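Flap endonuclease 1 (Methanocaldococcus jannaschii, PDB 1A76) cuts the 5' flaps left by displacement synthesis during DNA replication and repair, acting as a magnesium-dependent, structure-specific endonuclease and 5'-3' exonuclease. Local coordinates at residues K11-F16 / K192-L197; K20-A25 / D165-V170. All coordinates share one frame; numbering follows the deposited sequence.

Contact 1: K11-F16 / K192-L197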
loop_
_atom_site.group_PDB
_atom_site.type_symbol
_atom_site.label_atom_id
_atom_site.label_comp_id
_atom_site.label_asym_id
_atom_site.label_seq_id
_atom_site.Cartn_x
_atom_site.Cartn_y
_atom_site.Cartn_z
ATOM N N LYS A 11 10.059 11.566 13.047
ATOM C CA LYS A 11 10.189 11.382 11.609
ATOM C C LYS A 11 10.999 12.542 11.086
ATOM O O LYS A 11 11.134 13.556 11.763
ATOM C CB LYS A 11 8.818 11.346 10.937
ATOM C CG LYS A 11 8.112 12.678 10.907
ATOM C CD LYS A 11 6.919 12.674 11.841
ATOM C CE LYS A 11 5.650 12.337 11.096
ATOM N NZ LYS A 11 5.707 10.932 10.623
ATOM N N ASN A 12 11.559 12.398 9.892
ATOM C CA ASN A 12 12.357 13.475 9.331
ATOM C C ASN A 12 12.162 13.645 7.836
ATOM O O ASN A 12 11.982 12.676 7.094
ATOM C CB ASN A 12 13.842 13.235 9.624
ATOM C CG ASN A 12 14.145 13.183 11.118
ATOM O OD1 ASN A 12 14.234 14.217 11.781
ATOM N ND2 ASN A 12 14.303 11.976 11.651
ATOM N N ILE A 13 12.205 14.890 7.402
ATOM C CA ILE A 13 12.082 15.206 5.986
ATOM C C ILE A 13 13.393 14.734 5.366
ATOM O O ILE A 13 14.461 14.886 5.964
ATOM C CB ILE A 13 11.915 16.748 5.751
ATOM C CG1 ILE A 13 10.455 17.169 5.969
ATOM C CG2 ILE A 13 12.380 17.122 4.332
ATOM C CD1 ILE A 13 10.257 18.698 6.239
ATOM N N ILE A 14 13.312 14.119 4.195
ATOM C CA ILE A 14 14.509 13.668 3.502
ATOM C C ILE A 14 14.445 14.194 2.068
ATOM O O ILE A 14 13.378 14.221 1.462
ATOM C CB ILE A 14 14.631 12.104 3.497
ATOM C CG1 ILE A 14 16.003 11.697 2.948
ATOM C CG2 ILE A 14 13.502 11.472 2.667
ATOM C CD1 ILE A 14 16.402 10.247 3.222
ATOM N N SER A 15 15.574 14.636 1.520
ATOM C CA SER A 15 15.538 15.133 0.150
ATOM C C SER A 15 15.528 13.971 -0.849
ATOM O O SER A 15 15.901 12.849 -0.513
ATOM C CB SER A 15 16.740 16.026 -0.125
ATOM O OG SER A 15 17.937 15.274 -0.028
ATOM N N PHE A 16 15.084 14.240 -2.071
ATOM C CA PHE A 16 15.066 13.215 -3.110
ATOM C C PHE A 16 16.503 12.770 -3.378
ATOM O O PHE A 16 16.761 11.615 -3.716
ATOM C CB PHE A 16 14.445 13.784 -4.392
ATOM C CG PHE A 16 13.771 12.761 -5.260
ATOM C CD1 PHE A 16 13.142 11.655 -4.707
ATOM C CD2 PHE A 16 13.765 12.913 -6.642
ATOM C CE1 PHE A 16 12.513 10.714 -5.519
ATOM C CE2 PHE A 16 13.142 11.982 -7.467
ATOM C CZ PHE A 16 12.515 10.879 -6.906
ATOM N N LYS A 192 3.041 16.748 -2.563
ATOM C CA LYS A 192 2.574 18.016 -2.010
ATOM C C LYS A 192 3.553 18.470 -0.932
ATOM O O LYS A 192 3.898 19.650 -0.838
ATOM C CB LYS A 192 1.184 17.853 -1.397
ATOM C CG LYS A 192 0.721 19.052 -0.589
ATOM C CD LYS A 192 -0.015 20.053 -1.467
ATOM C CE LYS A 192 -1.164 20.704 -0.717
ATOM N NZ LYS A 192 -2.412 20.676 -1.519
ATOM N N GLU A 193 3.988 17.520 -0.118
ATOM C CA GLU A 193 4.940 17.800 0.939
ATOM C C GLU A 193 6.215 17.040 0.619
ATOM O O GLU A 193 6.230 16.191 -0.269
ATOM C CB GLU A 193 4.391 17.355 2.288
ATOM C CG GLU A 193 3.567 18.410 2.981
ATOM C CD GLU A 193 2.792 17.844 4.143
ATOM O OE1 GLU A 193 2.174 16.772 3.974
ATOM O OE2 GLU A 193 2.803 18.469 5.227
ATOM N N MET A 194 7.277 17.355 1.348
ATOM C CA MET A 194 8.571 16.729 1.149
ATOM C C MET A 194 8.602 15.258 1.545
ATOM O O MET A 194 7.828 14.813 2.389
ATOM C CB MET A 194 9.626 17.468 1.970
ATOM C CG MET A 194 9.985 18.805 1.412
ATOM S SD MET A 194 11.165 18.614 0.095
ATOM C CE MET A 194 12.649 18.370 1.009
ATOM N N PRO A 195 9.492 14.479 0.919
ATOM C CA PRO A 195 9.564 13.062 1.279
ATOM C C PRO A 195 9.804 13.014 2.776
ATOM O O PRO A 195 10.487 13.882 3.321
ATOM C CB PRO A 195 10.768 12.547 0.499
ATOM C CG PRO A 195 10.916 13.491 -0.630
ATOM C CD PRO A 195 10.446 14.834 -0.142
ATOM N N GLU A 196 9.232 12.017 3.438
ATOM C CA GLU A 196 9.384 11.869 4.876
ATOM C C GLU A 196 9.818 10.451 5.249
ATOM O O GLU A 196 9.176 9.460 4.871
ATOM C CB GLU A 196 8.068 12.204 5.576
ATOM C CG GLU A 196 7.953 11.653 7.004
ATOM C CD GLU A 196 6.658 12.076 7.683
ATOM O OE1 GLU A 196 6.457 13.292 7.852
ATOM O OE2 GLU A 196 5.842 11.201 8.041
ATOM N N LEU A 197 10.908 10.366 5.997
ATOM C CA LEU A 197 11.420 9.076 6.420
ATOM C C LEU A 197 11.111 8.807 7.888
ATOM O O LEU A 197 11.283 9.681 8.750
ATOM C CB LEU A 197 12.936 9.013 6.195
ATOM C CG LEU A 197 13.650 7.778 6.756
ATOM C CD1 LEU A 197 13.332 6.571 5.898
ATOM C CD2 LEU A 197 15.144 8.028 6.813
#
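Asn12 and Leu197 pair in antiparallel fashion where the short strand 12-13 lines the margin of the mixed sheet of this PIN-like nuclease, laid against strand 196-199. Three backbone hydrogen bonds hold it. Asn12 N gives to Leu197 O at 3.0 Å, and Leu197 N returns the bond to Asn12 O at 2.8 Å, closing the ring of a hydrogen-bonded pair. One step on, Ile13 faces Glu196 as a non-hydrogen-bonded pair, and Ile14 N then reaches Pro195 O, coming in from above the carbonyl plane.

The charged contact lies on the Ile13 and Glu196 side. Lys11 CG and CE lie over the carboxylate of Glu196, and bends at chi2, chi3 and chi4 bring NZ round to 2.6 Å from Glu196 OE2, a salt bridge made well above the carboxylate plane. Glu196 meets it with an extended chain, CG anti to the backbone N (chi1 161°). OE2 is shared: Arg186 of the neighbouring strand forms a second salt bridge with it, and the hydroxyl of Tyr174 is hydrogen-bonded to both OE2 and Lys11 NZ.

Two apolar pairs complete the contact. Met194 curls back on itself, crossing Ile13 at about a right angle, and both its CB and its CE come to 3.6 Å from Ile13 CG2. Ile14 and Pro195 also cross at about a right angle, with Ile14 CG2 3.7 Å from Pro195 CB. Separately, the Pro195 ring carbons CB, CG and CD gather round Ile14 O, the nearest being CB at 3.2 Å.

Contact 2: K20-A25 / D165-V170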
loop_
_atom_site.group_PDB
_atom_site.type_symbol
_atom_site.label_atom_id
_atom_site.label_comp_id
_atom_site.label_asym_id
_atom_site.label_seq_id
_atom_site.Cartn_x
_atom_site.Cartn_y
_atom_site.Cartn_z
ATOM N N LYS A 20 18.702 8.818 -3.387
ATOM C CA LYS A 20 19.350 8.292 -4.587
ATOM C C LYS A 20 20.089 6.972 -4.356
ATOM O O LYS A 20 20.808 6.812 -3.369
ATOM C CB LYS A 20 20.331 9.325 -5.150
ATOM C CG LYS A 20 20.496 9.267 -6.666
ATOM C CD LYS A 20 21.965 9.354 -7.069
ATOM C CE LYS A 20 22.288 8.467 -8.277
ATOM N NZ LYS A 20 22.837 7.133 -7.884
ATOM N N GLY A 21 19.894 6.029 -5.277
ATOM C CA GLY A 21 20.558 4.740 -5.185
ATOM C C GLY A 21 19.900 3.705 -4.289
ATOM O O GLY A 21 20.424 2.596 -4.139
ATOM N N LYS A 22 18.760 4.045 -3.690
ATOM C CA LYS A 22 18.078 3.113 -2.799
ATOM C C LYS A 22 17.068 2.222 -3.512
ATOM O O LYS A 22 16.501 2.587 -4.544
ATOM C CB LYS A 22 17.350 3.869 -1.679
ATOM C CG LYS A 22 18.249 4.613 -0.672
ATOM C CD LYS A 22 19.428 3.763 -0.192
ATOM C CE LYS A 22 19.973 4.283 1.142
ATOM N NZ LYS A 22 21.472 4.297 1.195
ATOM N N LYS A 23 16.866 1.034 -2.960
ATOM C CA LYS A 23 15.884 0.104 -3.496
ATOM C C LYS A 23 14.684 0.269 -2.565
ATOM O O LYS A 23 14.865 0.453 -1.356
ATOM C CB LYS A 23 16.402 -1.332 -3.408
ATOM C CG LYS A 23 17.572 -1.651 -4.347
ATOM C CD LYS A 23 17.879 -3.145 -4.328
ATOM C CE LYS A 23 19.372 -3.420 -4.465
ATOM N NZ LYS A 23 19.637 -4.783 -5.017
ATOM N N VAL A 24 13.470 0.229 -3.110
ATOM C CA VAL A 24 12.278 0.370 -2.264
ATOM C C VAL A 24 11.165 -0.577 -2.679
ATOM O O VAL A 24 11.032 -0.913 -3.852
ATOM C CB VAL A 24 11.666 1.806 -2.323
ATOM C CG1 VAL A 24 12.522 2.780 -1.519
ATOM C CG2 VAL A 24 11.526 2.276 -3.795
ATOM N N ALA A 25 10.366 -1.006 -1.709
ATOM C CA ALA A 25 9.221 -1.858 -2.000
ATOM C C ALA A 25 8.031 -0.905 -1.916
ATOM O O ALA A 25 7.792 -0.293 -0.877
ATOM C CB ALA A 25 9.094 -2.973 -0.964
ATOM N N ASP A 165 16.357 -6.678 1.409
ATOM C CA ASP A 165 16.262 -6.730 -0.041
ATOM C C ASP A 165 15.976 -5.328 -0.580
ATOM O O ASP A 165 16.327 -4.998 -1.716
ATOM C CB ASP A 165 15.166 -7.707 -0.458
ATOM C CG ASP A 165 15.629 -9.152 -0.396
ATOM O OD1 ASP A 165 16.833 -9.392 -0.133
ATOM O OD2 ASP A 165 14.791 -10.045 -0.608
ATOM N N VAL A 166 15.323 -4.511 0.246
ATOM C CA VAL A 166 15.018 -3.129 -0.110
ATOM C C VAL A 166 15.294 -2.287 1.126
ATOM O O VAL A 166 15.245 -2.786 2.253
ATOM C CB VAL A 166 13.535 -2.939 -0.529
ATOM C CG1 VAL A 166 13.270 -3.663 -1.834
ATOM C CG2 VAL A 166 12.607 -3.435 0.581
ATOM N N TRP A 167 15.567 -1.004 0.910
ATOM C CA TRP A 167 15.884 -0.085 1.995
ATOM C C TRP A 167 14.671 0.375 2.804
ATOM O O TRP A 167 14.769 0.618 4.010
ATOM C CB TRP A 167 16.585 1.135 1.416
ATOM C CG TRP A 167 17.181 2.037 2.443
ATOM C CD1 TRP A 167 18.219 1.755 3.291
ATOM C CD2 TRP A 167 16.807 3.391 2.703
ATOM N NE1 TRP A 167 18.516 2.858 4.064
ATOM C CE2 TRP A 167 17.664 3.876 3.721
ATOM C CE3 TRP A 167 15.831 4.247 2.173
ATOM C CZ2 TRP A 167 17.572 5.176 4.215
ATOM C CZ3 TRP A 167 15.743 5.533 2.668
ATOM C CH2 TRP A 167 16.610 5.986 3.680
ATOM N N ALA A 168 13.529 0.499 2.135
ATOM C CA ALA A 168 12.326 0.951 2.802
ATOM C C ALA A 168 11.058 0.609 2.042
ATOM O O ALA A 168 11.088 0.154 0.881
ATOM C CB ALA A 168 12.394 2.474 3.021
ATOM N N VAL A 169 9.941 0.838 2.724
ATOM C CA VAL A 169 8.626 0.622 2.146
ATOM C C VAL A 169 8.103 2.014 1.787
ATOM O O VAL A 169 8.178 2.944 2.590
ATOM C CB VAL A 169 7.670 -0.046 3.173
ATOM C CG1 VAL A 169 6.224 0.013 2.678
ATOM C CG2 VAL A 169 8.110 -1.490 3.422
ATOM N N VAL A 170 7.617 2.168 0.565
ATOM C CA VAL A 170 7.055 3.436 0.138
ATOM C C VAL A 170 5.540 3.361 0.337
ATOM O O VAL A 170 4.877 2.445 -0.153
ATOM C CB VAL A 170 7.391 3.718 -1.334
ATOM C CG1 VAL A 170 6.568 4.899 -1.847
ATOM C CG2 VAL A 170 8.878 3.997 -1.470
#
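Trp167 turns one face of its indole to Lys22, whose aliphatic chain runs obliquely across it. CG passes near the six-membered ring at CE3, and CE settles over the five-membered ring, 3.5 Å from its centroid and 9° off the normal, a CH-pi contact. Lys22 NZ lies farther out over the same ring, 4.6 Å from the centroid, in cation-pi range. The indole is set there by chi1 of -170°, which carries CG anti to the backbone N of Trp167; Arg183 makes another cation-pi contact with the ring. Replacing Trp167 by an alanine here removes the indole face, and the Lys22 chain would probably be left free to swing while Arg183 lost its aromatic partner.

In the backbone, Trp167 N donates to Lys23 O (2.8 Å), approaching from above the carbonyl plane. From here the segments run into neighbouring parallel strands in the middle of the sheet of the PIN-like nuclease domain, joining the N-domain to the I-domain. Both backbone polar atoms of Ala25 are used: its N gives to Ala168 O at 2.9 Å, nearly straight (166°), and its O accepts from Val170 N at 2.9 Å.

Side chains divide between the two faces. Val24 CB packs 3.6 Å from Val170 CG2, the two side chains crossing at a slant. On the face carrying Ala25 and Val169, the Ala25 methyl meets Val166 CG2 at 3.9 Å, and helix 153-162 covers them through Ala157, Met160 and Ala161. This helix also bears Glu154, a ligand of the first magnesium site, and Asp27, a predicted ligand of that site, lies two residues beyond Ala25 on strand 23-27.

How the contacts relate
Both contacts belong to one mixed sheet and each joins the N-domain to the I-domain, with their centres about 14 Å apart. Contact 1 adds an antiparallel strand at the outer margin, whereas contact 2 pairs parallel strands in the interior; strand 183-186 separates the two pairs. Along the chain, strand 12-13 is followed directly by strand 23-27, and 165-170 precedes 192-197, so contact 2 is nested within the loop that contact 1 closes. They also touch: Trp167 CH2 packs 4.0 Å from Leu197 CD1. The N-terminal segment is thus bound to the I-domain at two places; in contact 2 the Val169 side chain lies about 9 Å from a bound manganese ion.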